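Local coordinates for tumor necrosis factor receptor superfamily member 11B (Mus musculus, PDB 4E4D), which acts as a secreted decoy receptor that neutralises the cytokine RANKL and so restrains osteoclasts, and is represented here by its cysteine-rich repeats, at residues 7-12 with 17-22; 31-34 with 38-41; 72-75 with 79-82; 83-88 with 113-118; 89-92 with 97-100. All blocks are in the same frame, centred on the assembly; numbering follows the deposited sequence.

Interaction 1 (7-12 with 17-22); sequences YLHYDP and QLLCDK
Y10 and C20 meet on one face of a short antiparallel hairpin. The C20 sulfur sits obliquely beside the phenol, with SG 4.0 Å from the Y10 ring centroid. P12 reaches the same sulfur: its CD lies 3.5 Å from C20 SG. CG of Y10 lies between the backbone N and the carbonyl carbon (chi1 72°), which turns the ring toward strand 20-21. CE1 of Y10 is 3.5 Å from D21 O, which lies at the ring edge. With an alanine at Y10, the disulfide of C20 with C33 would probably be less well covered, and H32 would lose its weak hydrogen bond to the phenol oxygen. H9 and D21 share the other face. Methyl CD1 of L19 stands over the H9 ring in a CH-pi contact, 4.0 Å from the centroid. The D21 carboxylate runs alongside H9, its plane turned 74° from the imidazole. Backbone bonds join Y10 and C20 in both directions. Such a disulfide-pinned small hairpin is typical of TNF receptor cysteine-rich repeats; this one belongs to the first.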
loop_
_atom_site.group_PDB
_atom_site.type_symbol
_atom_site.label_atom_id
_atom_site.label_comp_id
_atom_site.label_asym_id
_atom_site.label_seq_id
_atom_site.Cartn_x
_atom_site.Cartn_y
_atom_site.Cartn_z
ATOM N N TYR B 7 41.985 8.611 12.282
ATOM C CA TYR B 7 43.161 7.835 11.908
ATOM C C TYR B 7 42.798 6.756 10.891
ATOM O O TYR B 7 43.652 5.970 10.477
ATOM C CB TYR B 7 43.790 7.200 13.148
ATOM C CG TYR B 7 43.865 8.137 14.333
ATOM C CD1 TYR B 7 44.105 9.494 14.156
ATOM C CD2 TYR B 7 43.684 7.666 15.628
ATOM C CE1 TYR B 7 44.171 10.355 15.235
ATOM C CE2 TYR B 7 43.748 8.522 16.715
ATOM C CZ TYR B 7 43.991 9.865 16.512
ATOM O OH TYR B 7 44.056 10.724 17.586
ATOM N N LEU B 8 41.529 6.720 10.493
ATOM C CA LEU B 8 41.079 5.800 9.457
ATOM C C LEU B 8 41.100 6.517 8.115
ATOM O O LEU B 8 40.882 7.726 8.051
ATOM C CB LEU B 8 39.672 5.288 9.760
ATOM C CG LEU B 8 39.593 3.810 10.152
ATOM C CD1 LEU B 8 39.896 3.620 11.632
ATOM C CD2 LEU B 8 38.234 3.230 9.794
ATOM N N HIS B 9 41.363 5.773 7.045
ATOM C CA HIS B 9 41.596 6.382 5.740
ATOM C C HIS B 9 40.780 5.774 4.600
ATOM O O HIS B 9 40.593 4.560 4.524
ATOM C CB HIS B 9 43.082 6.291 5.394
ATOM C CG HIS B 9 43.949 7.207 6.201
ATOM N ND1 HIS B 9 45.193 6.840 6.665
ATOM C CD2 HIS B 9 43.753 8.481 6.617
ATOM C CE1 HIS B 9 45.725 7.846 7.338
ATOM N NE2 HIS B 9 44.871 8.854 7.321
ATOM N N TYR B 10 40.305 6.647 3.714
ATOM C CA TYR B 10 39.690 6.244 2.452
ATOM C C TYR B 10 40.407 7.033 1.358
ATOM O O TYR B 10 41.495 7.550 1.599
ATOM C CB TYR B 10 38.187 6.533 2.453
ATOM C CG TYR B 10 37.837 8.000 2.345
ATOM C CD1 TYR B 10 38.052 8.864 3.409
ATOM C CD2 TYR B 10 37.286 8.519 1.180
ATOM C CE1 TYR B 10 37.736 10.204 3.315
ATOM C CE2 TYR B 10 36.964 9.858 1.078
ATOM C CZ TYR B 10 37.191 10.695 2.148
ATOM O OH TYR B 10 36.876 12.030 2.053
ATOM N N ASP B 11 39.821 7.142 0.168
ATOM C CA ASP B 11 40.492 7.866 -0.914
ATOM C C ASP B 11 39.588 8.306 -2.071
ATOM O O ASP B 11 39.007 7.470 -2.762
ATOM C CB ASP B 11 41.639 7.019 -1.470
ATOM C CG ASP B 11 41.222 5.589 -1.764
ATOM O OD1 ASP B 11 40.005 5.310 -1.773
ATOM O OD2 ASP B 11 42.113 4.745 -1.991
ATOM N N PRO B 12 39.471 9.629 -2.282
ATOM C CA PRO B 12 38.849 10.191 -3.485
ATOM C C PRO B 12 39.897 10.532 -4.545
ATOM O O PRO B 12 41.061 10.166 -4.381
ATOM C CB PRO B 12 38.190 11.464 -2.959
ATOM C CG PRO B 12 39.102 11.915 -1.872
ATOM C CD PRO B 12 39.700 10.665 -1.259
ATOM N N GLN B 17 44.682 10.523 -7.391
ATOM C CA GLN B 17 44.056 9.788 -6.297
ATOM C C GLN B 17 44.956 9.773 -5.065
ATOM O O GLN B 17 46.168 9.597 -5.173
ATOM C CB GLN B 17 43.735 8.357 -6.730
ATOM C CG GLN B 17 42.921 7.576 -5.716
ATOM C CD GLN B 17 42.519 6.207 -6.224
ATOM O OE1 GLN B 17 42.934 5.786 -7.305
ATOM N NE2 GLN B 17 41.703 5.505 -5.449
ATOM N N LEU B 18 44.352 9.958 -3.896
ATOM C CA LEU B 18 45.103 9.996 -2.646
ATOM C C LEU B 18 44.207 9.610 -1.478
ATOM O O LEU B 18 42.985 9.736 -1.555
ATOM C CB LEU B 18 45.685 11.391 -2.407
ATOM C CG LEU B 18 44.698 12.491 -2.005
ATOM C CD1 LEU B 18 45.451 13.706 -1.486
ATOM C CD2 LEU B 18 43.801 12.887 -3.168
ATOM N N LEU B 19 44.819 9.148 -0.394
ATOM C CA LEU B 19 44.069 8.760 0.792
ATOM C C LEU B 19 43.938 9.934 1.757
ATOM O O LEU B 19 44.709 10.890 1.692
ATOM C CB LEU B 19 44.721 7.555 1.483
ATOM C CG LEU B 19 46.181 7.677 1.930
ATOM C CD1 LEU B 19 46.314 8.471 3.222
ATOM C CD2 LEU B 19 46.792 6.296 2.089
ATOM N N CYS B 20 42.952 9.861 2.644
ATOM C CA CYS B 20 42.716 10.927 3.608
ATOM C C CYS B 20 41.779 10.470 4.723
ATOM O O CYS B 20 41.069 9.475 4.584
ATOM C CB CYS B 20 42.150 12.162 2.906
ATOM S SG CYS B 20 40.683 11.844 1.900
ATOM N N ASP B 21 41.786 11.212 5.826
ATOM C CA ASP B 21 41.069 10.818 7.034
ATOM C C ASP B 21 39.552 10.854 6.878
ATOM O O ASP B 21 38.999 11.750 6.243
ATOM C CB ASP B 21 41.483 11.718 8.198
ATOM C CG ASP B 21 42.940 11.549 8.571
ATOM O OD1 ASP B 21 43.801 12.148 7.892
ATOM O OD2 ASP B 21 43.226 10.819 9.544
ATOM N N LYS B 22 38.892 9.863 7.470
ATOM C CA LYS B 22 37.440 9.850 7.559
ATOM C C LYS B 22 37.003 10.841 8.630
ATOM O O LYS B 22 37.830 11.346 9.390
ATOM C CB LYS B 22 36.935 8.453 7.926
ATOM C CG LYS B 22 37.250 7.374 6.904
ATOM C CD LYS B 22 36.566 6.065 7.271
ATOM C CE LYS B 22 36.861 4.970 6.259
ATOM N NZ LYS B 22 36.102 3.721 6.558
#

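Interaction 2 (31-34 with 38-41); sequences QHCT and KTLC
Q31 and L40 form an antiparallel hydrogen-bonded pair, joined by one backbone bond from L40 N to Q31 O (3.0 Å, 154° at the hydrogen). Toward the turn, at C33 and T39, the strand pairing has ended, though their CA atoms stay 4.0 Å apart. The side chains of Q31 and L40 lie side by side and point the same way. In L40, CG is anti to the backbone N (chi1 179°), and the CD2 branch is laid along the glutamine. L40 CD2 is 3.9 Å from Q31 CB and 3.8 Å from Q31 OE1, so it touches the stem and the amide end alike. This patch is largely exposed. C33 and T39 make the buried half of the contact. OG1 of T39 lies 3.5 Å from C33 CB, but its polar partner is elsewhere: it hydrogen-bonds to the carbonyl O of D21. That bond satisfies the buried hydroxyl and fixes its rotation. C41 is tied by a disulfide to C23. T34 OG1 bonds to R37 N in the intervening turn. The contact thus closes the end of the hairpin of strands 27-31 and 40-43 in the first cysteine-rich repeat. T39 and K38 face strand 20-21, and H32 rests on P12 of the preceding hairpin.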
loop_
_atom_site.group_PDB
_atom_site.type_symbol
_atom_site.label_atom_id
_atom_site.label_comp_id
_atom_site.label_asym_id
_atom_site.label_seq_id
_atom_site.Cartn_x
_atom_site.Cartn_y
_atom_site.Cartn_z
ATOM N N GLN B 31 33.773 18.739 3.215
ATOM C CA GLN B 31 34.664 18.871 2.066
ATOM C C GLN B 31 35.775 17.826 2.100
ATOM O O GLN B 31 36.456 17.660 3.111
ATOM C CB GLN B 31 35.270 20.275 2.009
ATOM C CG GLN B 31 34.271 21.358 1.650
ATOM C CD GLN B 31 34.925 22.702 1.394
ATOM O OE1 GLN B 31 36.056 22.950 1.814
ATOM N NE2 GLN B 31 34.211 23.579 0.697
ATOM N N HIS B 32 35.952 17.129 0.981
ATOM C CA HIS B 32 36.969 16.092 0.867
ATOM C C HIS B 32 38.360 16.660 1.092
ATOM O O HIS B 32 38.575 17.868 0.990
ATOM C CB HIS B 32 36.915 15.449 -0.515
ATOM C CG HIS B 32 35.681 14.639 -0.757
ATOM N ND1 HIS B 32 35.656 13.268 -0.628
ATOM C CD2 HIS B 32 34.429 15.007 -1.119
ATOM C CE1 HIS B 32 34.442 12.824 -0.901
ATOM N NE2 HIS B 32 33.678 13.859 -1.201
ATOM N N CYS B 33 39.307 15.779 1.384
ATOM C CA CYS B 33 40.686 16.192 1.565
ATOM C C CYS B 33 41.304 16.563 0.226
ATOM O O CYS B 33 41.209 15.809 -0.743
ATOM C CB CYS B 33 41.498 15.067 2.198
ATOM S SG CYS B 33 41.537 13.554 1.210
ATOM N N THR B 34 41.934 17.730 0.177
ATOM C CA THR B 34 42.670 18.142 -1.007
ATOM C C THR B 34 44.154 17.929 -0.752
ATOM O O THR B 34 44.571 17.710 0.385
ATOM C CB THR B 34 42.415 19.621 -1.351
ATOM O OG1 THR B 34 42.938 20.459 -0.313
ATOM C CG2 THR B 34 40.926 19.882 -1.511
ATOM N N LYS B 38 43.380 18.860 4.876
ATOM C CA LYS B 38 42.913 17.606 5.451
ATOM C C LYS B 38 41.392 17.554 5.359
ATOM O O LYS B 38 40.742 18.587 5.204
ATOM C CB LYS B 38 43.362 17.511 6.912
ATOM C CG LYS B 38 43.048 16.191 7.594
ATOM C CD LYS B 38 43.546 16.189 9.034
ATOM C CE LYS B 38 43.237 14.876 9.736
ATOM N NZ LYS B 38 43.737 14.858 11.139
ATOM N N THR B 39 40.825 16.355 5.452
ATOM C CA THR B 39 39.377 16.193 5.365
ATOM C C THR B 39 38.675 17.162 6.307
ATOM O O THR B 39 38.947 17.179 7.507
ATOM C CB THR B 39 38.939 14.756 5.717
ATOM O OG1 THR B 39 39.437 13.843 4.732
ATOM C CG2 THR B 39 37.420 14.654 5.766
ATOM N N LEU B 40 37.776 17.971 5.757
ATOM C CA LEU B 40 37.021 18.926 6.556
ATOM C C LEU B 40 35.809 18.251 7.184
ATOM O O LEU B 40 34.952 17.714 6.483
ATOM C CB LEU B 40 36.567 20.106 5.699
ATOM C CG LEU B 40 35.735 21.159 6.435
ATOM C CD1 LEU B 40 36.556 21.838 7.519
ATOM C CD2 LEU B 40 35.177 22.183 5.461
ATOM N N CYS B 41 35.742 18.285 8.509
ATOM C CA CYS B 41 34.644 17.663 9.235
ATOM C C CYS B 41 33.979 18.674 10.159
ATOM O O CYS B 41 34.652 19.403 10.889
ATOM C CB CYS B 41 35.148 16.461 10.031
ATOM S SG CYS B 41 35.826 15.141 8.995
#

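Interaction 3 (72-75 with 79-82); sequences VKQE and THNR
The carbonyl O of E75 takes a weak hydrogen bond from H80 NE2, 3.1 Å long and bent to 124° at the hydrogen. The oxygen lies at the edge of the imidazole, near its plane. The bond lies beside a classic beta bulge, where K73 and Q74 both face V83, in the hairpin of strands 70-74 and 83-86 of the second cysteine-rich repeat. Q74 also meets the H80 ring. Its CG is anti to the backbone N (chi1 180°), and a bend at the next bond brings the amide to the imidazole. The two side chains cross at about a right angle, yet the amide and ring planes are only 17° apart. Q74 NE2 approaches the ring obliquely. A leucine at H80 would probably leave the E75 carbonyl without this donor and the Q74 amide freer to turn. The following residues are held from outside the pair. N81 ND2 hydrogen-bonds to S63 O. R82 NH1 makes weak hydrogen bonds to C62 O and P64 O of the same loop. At Q74 and R82 the two backbones come together, and R82 CA makes a CA-H...O contact with Q74 O at 3.5 Å.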
loop_
_atom_site.group_PDB
_atom_site.type_symbol
_atom_site.label_atom_id
_atom_site.label_comp_id
_atom_site.label_asym_id
_atom_site.label_seq_id
_atom_site.Cartn_x
_atom_site.Cartn_y
_atom_site.Cartn_z
ATOM N N VAL B 72 12.594 7.704 27.788
ATOM C CA VAL B 72 13.873 7.981 27.151
ATOM C C VAL B 72 15.009 7.521 28.057
ATOM O O VAL B 72 15.339 8.189 29.036
ATOM C CB VAL B 72 14.045 9.482 26.853
ATOM C CG1 VAL B 72 15.409 9.751 26.230
ATOM C CG2 VAL B 72 12.932 9.975 25.941
ATOM N N LYS B 73 15.596 6.373 27.736
ATOM C CA LYS B 73 16.733 5.866 28.494
ATOM C C LYS B 73 17.941 6.764 28.261
ATOM O O LYS B 73 18.543 7.274 29.205
ATOM C CB LYS B 73 17.065 4.430 28.082
ATOM C CG LYS B 73 18.264 3.843 28.818
ATOM C CD LYS B 73 18.665 2.483 28.264
ATOM C CE LYS B 73 17.595 1.434 28.518
ATOM N NZ LYS B 73 18.001 0.091 28.021
ATOM N N GLN B 74 18.286 6.952 26.993
ATOM C CA GLN B 74 19.398 7.813 26.615
ATOM C C GLN B 74 18.924 8.846 25.602
ATOM O O GLN B 74 18.453 8.496 24.518
ATOM C CB GLN B 74 20.539 6.981 26.023
ATOM C CG GLN B 74 21.754 7.789 25.588
ATOM C CD GLN B 74 22.514 8.384 26.759
ATOM O OE1 GLN B 74 21.926 8.757 27.774
ATOM N NE2 GLN B 74 23.835 8.464 26.627
ATOM N N GLU B 75 19.044 10.121 25.960
ATOM C CA GLU B 75 18.635 11.200 25.073
ATOM C C GLU B 75 19.514 11.233 23.833
ATOM O O GLU B 75 20.535 10.550 23.763
ATOM C CB GLU B 75 18.702 12.545 25.797
ATOM C CG GLU B 75 17.632 12.723 26.863
ATOM C CD GLU B 75 17.791 14.013 27.645
ATOM O OE1 GLU B 75 18.806 14.716 27.442
ATOM O OE2 GLU B 75 16.903 14.325 28.467
ATOM N N THR B 79 26.799 11.827 19.137
ATOM C CA THR B 79 27.529 10.574 18.963
ATOM C C THR B 79 26.616 9.347 18.952
ATOM O O THR B 79 26.976 8.311 18.395
ATOM C CB THR B 79 28.594 10.391 20.063
ATOM O OG1 THR B 79 27.969 10.429 21.351
ATOM C CG2 THR B 79 29.645 11.489 19.978
ATOM N N HIS B 80 25.440 9.457 19.565
ATOM C CA HIS B 80 24.518 8.324 19.632
ATOM C C HIS B 80 23.062 8.731 19.420
ATOM O O HIS B 80 22.675 9.871 19.680
ATOM C CB HIS B 80 24.660 7.592 20.970
ATOM C CG HIS B 80 24.383 8.453 22.164
ATOM N ND1 HIS B 80 25.376 8.887 23.016
ATOM C CD2 HIS B 80 23.223 8.955 22.651
ATOM C CE1 HIS B 80 24.841 9.621 23.975
ATOM N NE2 HIS B 80 23.535 9.677 23.777
ATOM N N ASN B 81 22.262 7.780 18.949
ATOM C CA ASN B 81 20.844 8.007 18.702
ATOM C C ASN B 81 20.034 7.967 19.989
ATOM O O ASN B 81 20.501 7.473 21.015
ATOM C CB ASN B 81 20.307 6.944 17.744
ATOM C CG ASN B 81 18.881 7.215 17.306
ATOM O OD1 ASN B 81 18.402 8.349 17.371
ATOM N ND2 ASN B 81 18.194 6.173 16.854
ATOM N N ARG B 82 18.816 8.492 19.927
ATOM C CA ARG B 82 17.873 8.378 21.029
ATOM C C ARG B 82 17.619 6.904 21.322
ATOM O O ARG B 82 17.546 6.087 20.404
ATOM C CB ARG B 82 16.559 9.075 20.670
ATOM C CG ARG B 82 15.470 8.930 21.714
ATOM C CD ARG B 82 14.174 9.594 21.271
ATOM N NE ARG B 82 14.359 11.007 20.940
ATOM C CZ ARG B 82 14.478 11.497 19.707
ATOM N NH1 ARG B 82 14.427 10.704 18.642
ATOM N NH2 ARG B 82 14.644 12.801 19.533
#

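Interaction 4 (83-88 with 113-118); sequences VCECEE and GTPERN
E85 and P115 touch through the stem and end of the glutamate. The motif is a type I beta turn from T114 to R117, with P115 at the second position. The E85 side chain lies alongside the proline ring, the two pointing the same way. E85 CG is 3.9 Å from P115 CB, and E85 OE2 is 3.5 Å from P115 CG. No hydrogen bond joins the segments, and the contact is small. The bond from R117 N to T114 O, 2.9 Å, closes the turn and presents the proline ring to strand 83-86. The glutamate is carried there by an extended chain, with CG anti to the backbone N (chi1 -177°). Its other oxygen, OE1, forms a long, weak ion pair with K73. Farther out, E85 is paired with S71 by backbone hydrogen bonding, which sets strand 83-86 against strand 70-74. P115 is bonded through its backbone to L92, and N118 OD1 accepts a hydrogen bond from R101 N. The turn belongs to the third repeat, so the contact lies at the junction of the second and third. C86 is bound to C97 by a disulfide, and C86 CB is 4.5 Å from P115 O.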
loop_
_atom_site.group_PDB
_atom_site.type_symbol
_atom_site.label_atom_id
_atom_site.label_comp_id
_atom_site.label_asym_id
_atom_site.label_seq_id
_atom_site.Cartn_x
_atom_site.Cartn_y
_atom_site.Cartn_z
ATOM N N VAL B 83 17.493 6.565 22.601
ATOM C CA VAL B 83 17.206 5.192 23.003
ATOM C C VAL B 83 15.951 5.144 23.867
ATOM O O VAL B 83 15.928 5.675 24.979
ATOM C CB VAL B 83 18.377 4.576 23.787
ATOM C CG1 VAL B 83 18.032 3.161 24.234
ATOM C CG2 VAL B 83 19.640 4.579 22.943
ATOM N N CYS B 84 14.910 4.500 23.350
ATOM C CA CYS B 84 13.639 4.400 24.059
ATOM C C CYS B 84 13.456 3.008 24.656
ATOM O O CYS B 84 13.868 2.010 24.067
ATOM C CB CYS B 84 12.482 4.721 23.114
ATOM S SG CYS B 84 12.599 6.351 22.338
ATOM N N GLU B 85 12.835 2.953 25.832
ATOM C CA GLU B 85 12.603 1.693 26.529
ATOM C C GLU B 85 11.168 1.635 27.041
ATOM O O GLU B 85 10.621 2.643 27.484
ATOM C CB GLU B 85 13.579 1.552 27.698
ATOM C CG GLU B 85 13.476 0.230 28.442
ATOM C CD GLU B 85 14.388 0.173 29.655
ATOM O OE1 GLU B 85 15.064 1.184 29.940
ATOM O OE2 GLU B 85 14.429 -0.882 30.324
ATOM N N CYS B 86 10.562 0.454 26.982
ATOM C CA CYS B 86 9.182 0.279 27.424
ATOM C C CYS B 86 9.085 0.183 28.941
ATOM O O CYS B 86 10.060 -0.133 29.621
ATOM C CB CYS B 86 8.570 -0.972 26.791
ATOM S SG CYS B 86 8.121 -0.786 25.046
ATOM N N GLU B 87 7.892 0.454 29.462
ATOM C CA GLU B 87 7.639 0.374 30.895
ATOM C C GLU B 87 7.942 -1.014 31.431
ATOM O O GLU B 87 8.230 -1.938 30.670
ATOM C CB GLU B 87 6.179 0.713 31.200
ATOM C CG GLU B 87 5.817 2.168 30.994
ATOM C CD GLU B 87 4.338 2.430 31.203
ATOM O OE1 GLU B 87 3.603 1.467 31.513
ATOM O OE2 GLU B 87 3.911 3.595 31.053
ATOM N N GLU B 88 7.862 -1.156 32.748
ATOM C CA GLU B 88 8.092 -2.436 33.395
ATOM C C GLU B 88 6.894 -3.344 33.150
ATOM O O GLU B 88 5.746 -2.933 33.318
ATOM C CB GLU B 88 8.320 -2.242 34.896
ATOM C CG GLU B 88 9.667 -1.614 35.246
ATOM C CD GLU B 88 9.901 -0.279 34.554
ATOM O OE1 GLU B 88 8.915 0.366 34.137
ATOM O OE2 GLU B 88 11.077 0.127 34.424
ATOM N N GLY B 113 10.722 -11.487 31.053
ATOM C CA GLY B 113 10.440 -10.700 29.867
ATOM C C GLY B 113 11.241 -9.415 29.804
ATOM O O GLY B 113 10.996 -8.477 30.564
ATOM N N THR B 114 12.206 -9.376 28.892
ATOM C CA THR B 114 13.014 -8.183 28.671
ATOM C C THR B 114 12.171 -7.135 27.952
ATOM O O THR B 114 11.240 -7.480 27.227
ATOM C CB THR B 114 14.255 -8.514 27.816
ATOM O OG1 THR B 114 14.929 -9.652 28.369
ATOM C CG2 THR B 114 15.218 -7.339 27.762
ATOM N N PRO B 115 12.484 -5.846 28.154
ATOM C CA PRO B 115 11.766 -4.798 27.420
ATOM C C PRO B 115 11.889 -4.914 25.898
ATOM O O PRO B 115 11.266 -4.128 25.181
ATOM C CB PRO B 115 12.433 -3.512 27.915
ATOM C CG PRO B 115 12.916 -3.848 29.280
ATOM C CD PRO B 115 13.335 -5.287 29.220
ATOM N N GLU B 116 12.675 -5.873 25.415
ATOM C CA GLU B 116 12.811 -6.107 23.981
ATOM C C GLU B 116 12.365 -7.515 23.584
ATOM O O GLU B 116 12.376 -7.861 22.402
ATOM C CB GLU B 116 14.260 -5.887 23.539
ATOM C CG GLU B 116 14.699 -4.429 23.514
ATOM C CD GLU B 116 14.783 -3.810 24.898
ATOM O OE1 GLU B 116 14.928 -4.562 25.886
ATOM O OE2 GLU B 116 14.704 -2.566 24.997
ATOM N N ARG B 117 11.974 -8.324 24.564
ATOM C CA ARG B 117 11.559 -9.696 24.292
ATOM C C ARG B 117 10.428 -10.138 25.216
ATOM O O ARG B 117 10.361 -9.732 26.375
ATOM C CB ARG B 117 12.747 -10.649 24.431
ATOM C CG ARG B 117 13.924 -10.298 23.536
ATOM C CD ARG B 117 14.956 -11.412 23.504
ATOM N NE ARG B 117 16.133 -11.043 22.719
ATOM C CZ ARG B 117 16.195 -11.076 21.389
ATOM N NH1 ARG B 117 15.145 -11.456 20.672
ATOM N NH2 ARG B 117 17.313 -10.721 20.773
ATOM N N ASN B 118 9.544 -10.979 24.689
ATOM C CA ASN B 118 8.396 -11.461 25.445
ATOM C C ASN B 118 8.780 -12.628 26.352
ATOM O O ASN B 118 9.815 -13.264 26.150
ATOM C CB ASN B 118 7.282 -11.879 24.485
ATOM C CG ASN B 118 5.930 -11.973 25.163
ATOM O OD1 ASN B 118 5.785 -11.636 26.338
ATOM N ND2 ASN B 118 4.925 -12.421 24.418
#

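Interaction 5 (89-92 with 97-100); sequences GRYL and CLKH
R90 NH1 donates a hydrogen bond to C97 O, 2.9 Å long and in the carbonyl plane. The oxygen lies 23° out of the guanidinium plane. Outside the two segments, R90 NH2 pairs with an acidic side chain of the chain of another protein, in a salt bridge. The motif is a beta hairpin of strands 90-93 and 96-99 in the third cysteine-rich repeat. Its ladder includes Y91 N to L98 O (3.0 Å), a weak return bond from L98 N to Y91 O, and H100 N to G89 O (3.2 Å). R90 and K99 lie side by side. The R90 chain is extended from CG to NE, which carries the guanidinium along the lysine, and K99 CG covers one of its faces. K99 CG is 3.5 Å from R90 NH1. K99 also packs on an acidic side chain of the other protein. At the same end of the hairpin, R90 CA lies over one face of the H100 ring. The Y91 and H100 rings are near parallel, 18° apart, but slid so far that they barely overlap. K99 O sits at the edge of the Y91 ring, 3.5 Å from CE1. The same Y91 CE1 packs against L98 CB at 4.0 Å.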
loop_
_atom_site.group_PDB
_atom_site.type_symbol
_atom_site.label_atom_id
_atom_site.label_comp_id
_atom_site.label_asym_id
_atom_site.label_seq_id
_atom_site.Cartn_x
_atom_site.Cartn_y
_atom_site.Cartn_z
ATOM N N GLY B 89 7.167 -4.575 32.733
ATOM C CA GLY B 89 6.118 -5.536 32.456
ATOM C C GLY B 89 5.659 -5.511 31.010
ATOM O O GLY B 89 4.672 -6.157 30.658
ATOM N N ARG B 90 6.373 -4.769 30.169
ATOM C CA ARG B 90 6.018 -4.660 28.758
ATOM C C ARG B 90 7.237 -4.843 27.860
ATOM O O ARG B 90 8.377 -4.770 28.317
ATOM C CB ARG B 90 5.372 -3.303 28.475
ATOM C CG ARG B 90 4.072 -3.073 29.217
ATOM C CD ARG B 90 3.484 -1.708 28.907
ATOM N NE ARG B 90 2.202 -1.510 29.577
ATOM C CZ ARG B 90 1.031 -1.936 29.109
ATOM N NH1 ARG B 90 0.960 -2.593 27.958
ATOM N NH2 ARG B 90 -0.077 -1.707 29.799
ATOM N N TYR B 91 6.982 -5.086 26.578
ATOM C CA TYR B 91 8.046 -5.225 25.593
ATOM C C TYR B 91 7.574 -4.657 24.261
ATOM O O TYR B 91 6.374 -4.617 23.986
ATOM C CB TYR B 91 8.431 -6.693 25.425
ATOM C CG TYR B 91 7.408 -7.502 24.663
ATOM C CD1 TYR B 91 6.208 -7.872 25.252
ATOM C CD2 TYR B 91 7.643 -7.895 23.353
ATOM C CE1 TYR B 91 5.270 -8.608 24.558
ATOM C CE2 TYR B 91 6.712 -8.632 22.651
ATOM C CZ TYR B 91 5.527 -8.986 23.258
ATOM O OH TYR B 91 4.596 -9.721 22.564
ATOM N N LEU B 92 8.516 -4.219 23.433
ATOM C CA LEU B 92 8.175 -3.598 22.160
ATOM C C LEU B 92 7.835 -4.641 21.099
ATOM O O LEU B 92 8.687 -5.431 20.689
ATOM C CB LEU B 92 9.323 -2.712 21.673
ATOM C CG LEU B 92 9.044 -1.917 20.395
ATOM C CD1 LEU B 92 7.859 -0.980 20.589
ATOM C CD2 LEU B 92 10.279 -1.140 19.966
ATOM N N CYS B 97 3.982 -1.193 23.050
ATOM C CA CYS B 97 4.529 -1.892 24.202
ATOM C C CYS B 97 3.456 -2.786 24.809
ATOM O O CYS B 97 2.670 -2.350 25.650
ATOM C CB CYS B 97 5.028 -0.891 25.244
ATOM S SG CYS B 97 6.368 0.170 24.662
ATOM N N LEU B 98 3.418 -4.038 24.365
ATOM C CA LEU B 98 2.435 -4.995 24.857
ATOM C C LEU B 98 2.899 -5.624 26.165
ATOM O O LEU B 98 4.097 -5.692 26.441
ATOM C CB LEU B 98 2.198 -6.091 23.818
ATOM C CG LEU B 98 1.798 -5.612 22.422
ATOM C CD1 LEU B 98 1.515 -6.797 21.513
ATOM C CD2 LEU B 98 0.594 -4.687 22.492
ATOM N N LYS B 99 1.944 -6.084 26.965
ATOM C CA LYS B 99 2.255 -6.765 28.213
ATOM C C LYS B 99 2.860 -8.130 27.918
ATOM O O LYS B 99 2.594 -8.720 26.870
ATOM C CB LYS B 99 0.992 -6.944 29.054
ATOM C CG LYS B 99 0.281 -5.653 29.417
ATOM C CD LYS B 99 -0.973 -5.945 30.226
ATOM C CE LYS B 99 -1.761 -4.685 30.538
ATOM N NZ LYS B 99 -2.993 -4.990 31.322
ATOM N N HIS B 100 3.670 -8.633 28.842
ATOM C CA HIS B 100 4.271 -9.950 28.683
ATOM C C HIS B 100 3.205 -11.040 28.753
ATOM O O HIS B 100 2.230 -10.922 29.495
ATOM C CB HIS B 100 5.332 -10.192 29.756
ATOM C CG HIS B 100 6.508 -9.271 29.660
ATOM N ND1 HIS B 100 6.765 -8.293 30.596
ATOM C CD2 HIS B 100 7.495 -9.178 28.738
ATOM C CE1 HIS B 100 7.862 -7.638 30.255
ATOM N NE2 HIS B 100 8.324 -8.155 29.132
#

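Overall arrangement
The five contacts follow an elongated chain of cysteine-rich repeats. Interactions 1 and 2 share the first repeat, about 9 Å between centres, and are joined by the disulfide of C20 with C33. Interactions 3 and 4 meet in the sheet of strands 70-74 and 83-86. Interaction 5 is nested within the loop closed by interaction 4, and the disulfide of C86 with C97 links them. Interactions 1 and 3 are surface contacts, while 2, 4 and 5 are partly buried. Chemistry varies with place: backbone ladders dominate 1 and 5, 2 has one backbone bond and a buried threonine, one weak imidazole bond marks 3, and 4 is van der Waals contact of a glutamate with a proline. Among the five, interaction 5 is where another protein binds.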